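Beta-N-acetylhexosaminidase (PDB 4YYF) probably hydrolyses terminal non-reducing N-acetyl-D-hexosamine residues from N-acetyl-beta-D-hexosaminides, as a member of glycosyl hydrolase family 3. Local coordinates at residues Asp154-Ala166 against Arg173-Ala186. The protein carries 1 engineered substitution. Numbering follows the deposited sequence.
Sequences DFAPVVDVTDAAA and RSFGSDPAVVTEYA. With ACT (acetate ion), chain D.
Pro-157, which follows a cis peptide bond, sets its ring against helix 179-196: CG lies 3.8 Å from Ala-186 CB, while CB reaches the edge of the Phe-175 ring at CE2. One face of that ring is covered by the backbone of Tyr-185 and Ala-186, so the helix backbone covers one face while the 154-166 segment meets the rim. Val-158 presses CB on Arg-173 O at 3.3 Å, and its carbonyl oxygen meets the Phe-175 ring in plane, near CD2. The Arg-173 guanidinium meets an acetate, probably from crystallisation, at its edge, NH1 bonding acetate OXT while NH2 forms a salt bridge with Glu-106 OE2. Water 1 joins the backbones, donating to Val-158 O and Asp-160 O and accepting from Phe-175 N, each at 2.8 Å. Val-159 CG1, beside its own backbone N (chi1 -62°), touches Ala-186 CB at 3.7 Å.

Asp-160 O receives the Ser-174 hydroxyl at 2.9 Å, tilted 32° from the carbonyl plane. Because Ser-174 OG also accepts from Gly-176 N (3.0 Å), closing an ST turn, it is held by two bonds. The Asp-160 carboxylate turns elsewhere, to His-204 and His-208 N. Val-161 splits its methyls: CG2 touches Val-182 CG2 at 3.9 Å, whereas CG1 packs on Ser-177 O. Thr-162 N then donates to Gly-176 O (3.2 Å), approaching from above the carbonyl plane, and its CG2 rests on Ser-174 CB.

The whole is a beta-to-alpha connection of the family 3 TIM barrel, a long loop after strand 153-154 folding back on the start of helix 179-196.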
loop_
_atom_site.group_PDB
_atom_site.type_symbol
_atom_site.label_atom_id
_atom_site.label_comp_id
_atom_site.label_asym_id
_atom_site.label_seq_id
_atom_site.Cartn_x
_atom_site.Cartn_y
_atom_site.Cartn_z
ATOM N N ASP A 154 -2.460 7.515 -1.483
ATOM C CA ASP A 154 -3.611 7.083 -0.688
ATOM C C ASP A 154 -3.767 5.577 -0.846
ATOM O O ASP A 154 -3.874 5.076 -1.968
ATOM C CB ASP A 154 -4.906 7.792 -1.148
ATOM C CG ASP A 154 -6.113 7.487 -0.252
ATOM O OD1 ASP A 154 -5.960 6.812 0.795
ATOM O OD2 ASP A 154 -7.237 7.952 -0.576
ATOM N N PHE A 155 -3.805 4.852 0.267
ATOM C CA PHE A 155 -4.048 3.414 0.201
ATOM C C PHE A 155 -5.534 3.174 -0.017
ATOM O O PHE A 155 -6.248 2.733 0.878
ATOM C CB PHE A 155 -3.554 2.731 1.470
ATOM C CG PHE A 155 -2.056 2.790 1.639
ATOM C CD1 PHE A 155 -1.213 2.444 0.582
ATOM C CD2 PHE A 155 -1.490 3.215 2.834
ATOM C CE1 PHE A 155 0.191 2.489 0.732
ATOM C CE2 PHE A 155 -0.093 3.272 2.991
ATOM C CZ PHE A 155 0.741 2.900 1.930
ATOM N N ALA A 156 -5.980 3.497 -1.224
ATOM C CA ALA A 156 -7.373 3.353 -1.630
ATOM C C ALA A 156 -7.373 3.408 -3.144
ATOM O O ALA A 156 -6.479 4.007 -3.734
ATOM C CB ALA A 156 -8.217 4.504 -1.030
ATOM N N PRO A 157 -8.381 2.816 -3.804
ATOM C CA PRO A 157 -9.576 2.177 -3.272
ATOM C C PRO A 157 -9.368 0.709 -2.939
ATOM O O PRO A 157 -8.555 0.012 -3.541
ATOM C CB PRO A 157 -10.557 2.264 -4.444
ATOM C CG PRO A 157 -9.653 2.115 -5.661
ATOM C CD PRO A 157 -8.421 2.930 -5.275
ATOM N N VAL A 158 -10.151 0.257 -1.974
ATOM C CA VAL A 158 -10.357 -1.156 -1.722
ATOM C C VAL A 158 -11.073 -1.734 -2.935
ATOM O O VAL A 158 -12.094 -1.200 -3.373
ATOM C CB VAL A 158 -11.262 -1.321 -0.486
ATOM C CG1 VAL A 158 -11.749 -2.775 -0.337
ATOM C CG2 VAL A 158 -10.523 -0.856 0.765
ATOM N N VAL A 159 -10.551 -2.824 -3.482
ATOM C CA VAL A 159 -11.239 -3.503 -4.579
ATOM C C VAL A 159 -11.709 -4.883 -4.140
ATOM O O VAL A 159 -12.236 -5.661 -4.942
ATOM C CB VAL A 159 -10.369 -3.584 -5.860
ATOM C CG1 VAL A 159 -10.044 -2.173 -6.386
ATOM C CG2 VAL A 159 -9.093 -4.352 -5.582
ATOM N N ASP A 160 -11.545 -5.170 -2.852
ATOM C CA ASP A 160 -12.143 -6.360 -2.262
ATOM C C ASP A 160 -13.637 -6.427 -2.548
ATOM O O ASP A 160 -14.333 -5.407 -2.565
ATOM C CB ASP A 160 -11.926 -6.388 -0.747
ATOM C CG ASP A 160 -10.464 -6.432 -0.363
ATOM O OD1 ASP A 160 -9.668 -7.085 -1.079
ATOM O OD2 ASP A 160 -10.103 -5.799 0.660
ATOM N N VAL A 161 -14.119 -7.646 -2.773
ATOM C CA VAL A 161 -15.505 -7.898 -3.120
ATOM C C VAL A 161 -16.119 -8.656 -1.954
ATOM O O VAL A 161 -15.586 -9.686 -1.550
ATOM C CB VAL A 161 -15.560 -8.783 -4.384
ATOM C CG1 VAL A 161 -16.980 -9.127 -4.740
ATOM C CG2 VAL A 161 -14.844 -8.079 -5.547
ATOM N N THR A 162 -17.222 -8.158 -1.395
ATOM C CA THR A 162 -17.824 -8.834 -0.248
ATOM C C THR A 162 -19.265 -8.426 -0.002
ATOM O O THR A 162 -19.711 -7.355 -0.425
ATOM C CB THR A 162 -17.034 -8.555 1.059
ATOM O OG1 THR A 162 -17.457 -9.465 2.082
ATOM C CG2 THR A 162 -17.291 -7.150 1.546
ATOM N N ASP A 163 -19.976 -9.289 0.713
ATOM C CA ASP A 163 -21.326 -8.989 1.182
ATOM C C ASP A 163 -21.403 -9.023 2.710
ATOM O O ASP A 163 -22.498 -9.044 3.286
ATOM C CB ASP A 163 -22.322 -9.991 0.597
ATOM C CG ASP A 163 -21.908 -11.429 0.845
ATOM O OD1 ASP A 163 -21.004 -11.669 1.677
ATOM O OD2 ASP A 163 -22.493 -12.329 0.210
ATOM N N ALA A 164 -20.242 -9.041 3.360
ATOM C CA ALA A 164 -20.182 -9.080 4.825
ATOM C C ALA A 164 -20.875 -7.875 5.463
ATOM O O ALA A 164 -21.019 -6.823 4.838
ATOM C CB ALA A 164 -18.740 -9.163 5.293
ATOM N N ALA A 165 -21.303 -8.042 6.710
ATOM C CA ALA A 165 -21.842 -6.947 7.510
ATOM C C ALA A 165 -20.930 -5.726 7.480
ATOM O O ALA A 165 -19.702 -5.855 7.431
ATOM C CB ALA A 165 -22.050 -7.405 8.938
ATOM N N ALA A 166 -21.535 -4.542 7.525
ATOM C CA ALA A 166 -20.802 -3.285 7.363
ATOM C C ALA A 166 -19.555 -3.138 8.246
ATOM O O ALA A 166 -18.476 -2.847 7.741
ATOM C CB ALA A 166 -21.740 -2.098 7.558
ATOM N N ARG A 173 -16.263 -1.197 3.655
ATOM C CA ARG A 173 -15.113 -0.641 2.944
ATOM C C ARG A 173 -15.088 -1.119 1.495
ATOM O O ARG A 173 -14.315 -0.618 0.679
ATOM C CB ARG A 173 -13.804 -1.045 3.627
ATOM C CG ARG A 173 -13.629 -0.519 5.041
ATOM C CD ARG A 173 -12.460 -1.246 5.712
ATOM N NE ARG A 173 -11.172 -0.942 5.079
ATOM C CZ ARG A 173 -10.066 -1.657 5.254
ATOM N NH1 ARG A 173 -10.096 -2.741 6.015
ATOM N NH2 ARG A 173 -8.930 -1.288 4.671
ATOM N N SER A 174 -15.922 -2.103 1.181
ATOM C CA SER A 174 -16.007 -2.631 -0.182
ATOM C C SER A 174 -17.120 -1.960 -0.969
ATOM O O SER A 174 -18.201 -1.717 -0.434
ATOM C CB SER A 174 -16.267 -4.139 -0.157
ATOM O OG SER A 174 -16.805 -4.570 -1.402
ATOM N N PHE A 175 -16.865 -1.681 -2.244
ATOM C CA PHE A 175 -17.875 -1.057 -3.098
ATOM C C PHE A 175 -19.010 -2.002 -3.488
ATOM O O PHE A 175 -20.021 -1.557 -4.012
ATOM C CB PHE A 175 -17.240 -0.452 -4.364
ATOM C CG PHE A 175 -16.482 0.823 -4.113
ATOM C CD1 PHE A 175 -17.159 2.036 -3.999
ATOM C CD2 PHE A 175 -15.108 0.808 -3.963
ATOM C CE1 PHE A 175 -16.465 3.212 -3.765
ATOM C CE2 PHE A 175 -14.408 1.975 -3.724
ATOM C CZ PHE A 175 -15.094 3.187 -3.614
ATOM N N GLY A 176 -18.857 -3.300 -3.259
ATOM C CA GLY A 176 -19.963 -4.203 -3.530
ATOM C C GLY A 176 -19.620 -5.680 -3.574
ATOM O O GLY A 176 -18.464 -6.073 -3.438
ATOM N N SER A 177 -20.651 -6.495 -3.760
ATOM C CA SER A 177 -20.516 -7.945 -3.826
ATOM C C SER A 177 -20.417 -8.406 -5.271
ATOM O O SER A 177 -20.190 -9.579 -5.545
ATOM C CB SER A 177 -21.720 -8.615 -3.171
ATOM O OG SER A 177 -22.927 -8.123 -3.723
ATOM N N ASP A 178 -20.608 -7.472 -6.193
ATOM C CA ASP A 178 -20.551 -7.766 -7.620
ATOM C C ASP A 178 -19.240 -7.188 -8.154
ATOM O O ASP A 178 -19.025 -5.981 -8.087
ATOM C CB ASP A 178 -21.761 -7.137 -8.322
ATOM C CG ASP A 178 -21.821 -7.452 -9.812
ATOM O OD1 ASP A 178 -20.780 -7.764 -10.419
ATOM O OD2 ASP A 178 -22.924 -7.372 -10.387
ATOM N N PRO A 179 -18.362 -8.049 -8.694
ATOM C CA PRO A 179 -17.052 -7.576 -9.172
ATOM C C PRO A 179 -17.187 -6.489 -10.236
ATOM O O PRO A 179 -16.306 -5.648 -10.348
ATOM C CB PRO A 179 -16.426 -8.826 -9.809
ATOM C CG PRO A 179 -17.191 -9.980 -9.272
ATOM C CD PRO A 179 -18.576 -9.479 -8.979
ATOM N N ALA A 180 -18.264 -6.515 -11.013
ATOM C CA ALA A 180 -18.444 -5.518 -12.073
ATOM C C ALA A 180 -18.755 -4.158 -11.455
ATOM O O ALA A 180 -18.327 -3.116 -11.963
ATOM C CB ALA A 180 -19.548 -5.944 -13.044
ATOM N N VAL A 181 -19.500 -4.174 -10.351
ATOM C CA VAL A 181 -19.784 -2.953 -9.602
ATOM C C VAL A 181 -18.513 -2.413 -8.960
ATOM O O VAL A 181 -18.261 -1.203 -8.996
ATOM C CB VAL A 181 -20.876 -3.184 -8.541
ATOM C CG1 VAL A 181 -21.030 -1.955 -7.649
ATOM C CG2 VAL A 181 -22.189 -3.516 -9.221
ATOM N N VAL A 182 -17.701 -3.300 -8.383
ATOM C CA VAL A 182 -16.434 -2.867 -7.808
ATOM C C VAL A 182 -15.570 -2.210 -8.875
ATOM O O VAL A 182 -15.026 -1.127 -8.660
ATOM C CB VAL A 182 -15.667 -4.023 -7.129
ATOM C CG1 VAL A 182 -14.241 -3.587 -6.773
ATOM C CG2 VAL A 182 -16.413 -4.486 -5.881
ATOM N N THR A 183 -15.471 -2.849 -10.034
ATOM C CA THR A 183 -14.642 -2.306 -11.112
ATOM C C THR A 183 -15.078 -0.897 -11.497
ATOM O O THR A 183 -14.258 0.010 -11.605
ATOM C CB THR A 183 -14.679 -3.211 -12.339
ATOM O OG1 THR A 183 -14.229 -4.521 -11.962
ATOM C CG2 THR A 183 -13.788 -2.650 -13.447
ATOM N N GLU A 184 -16.379 -0.709 -11.689
ATOM C CA GLU A 184 -16.893 0.608 -12.042
ATOM C C GLU A 184 -16.617 1.646 -10.960
ATOM O O GLU A 184 -16.064 2.707 -11.244
ATOM C CB GLU A 184 -18.396 0.541 -12.323
ATOM C CG GLU A 184 -18.930 1.789 -12.984
ATOM C CD GLU A 184 -20.440 1.792 -13.090
ATOM O OE1 GLU A 184 -21.081 0.863 -12.548
ATOM O OE2 GLU A 184 -20.981 2.732 -13.712
ATOM N N TYR A 185 -16.988 1.342 -9.719
ATOM C CA TYR A 185 -16.905 2.339 -8.654
ATOM C C TYR A 185 -15.495 2.551 -8.110
ATOM O O TYR A 185 -15.042 3.700 -7.964
ATOM C CB TYR A 185 -17.913 2.030 -7.536
ATOM C CG TYR A 185 -19.307 2.458 -7.891
ATOM C CD1 TYR A 185 -20.108 1.678 -8.720
ATOM C CD2 TYR A 185 -19.823 3.657 -7.413
ATOM C CE1 TYR A 185 -21.394 2.083 -9.062
ATOM C CE2 TYR A 185 -21.103 4.073 -7.751
ATOM C CZ TYR A 185 -21.879 3.282 -8.569
ATOM O OH TYR A 185 -23.143 3.703 -8.888
ATOM N N ALA A 186 -14.777 1.470 -7.820
ATOM C CA ALA A 186 -13.386 1.645 -7.389
ATOM C C ALA A 186 -12.561 2.268 -8.518
ATOM O O ALA A 186 -11.645 3.063 -8.276
ATOM C CB ALA A 186 -12.774 0.322 -6.953
HETATM C C ACT D . -6.605 -4.514 6.047
HETATM O O ACT D . -5.420 -4.156 6.247
HETATM O OXT ACT D . -7.486 -3.698 6.391
HETATM C CH3 ACT D . -6.959 -5.842 5.450
HETATM O O HOH W 1 -14.461 -2.732 -3.298
HETATM O O HOH W 2 -20.041 -4.064 -0.252
#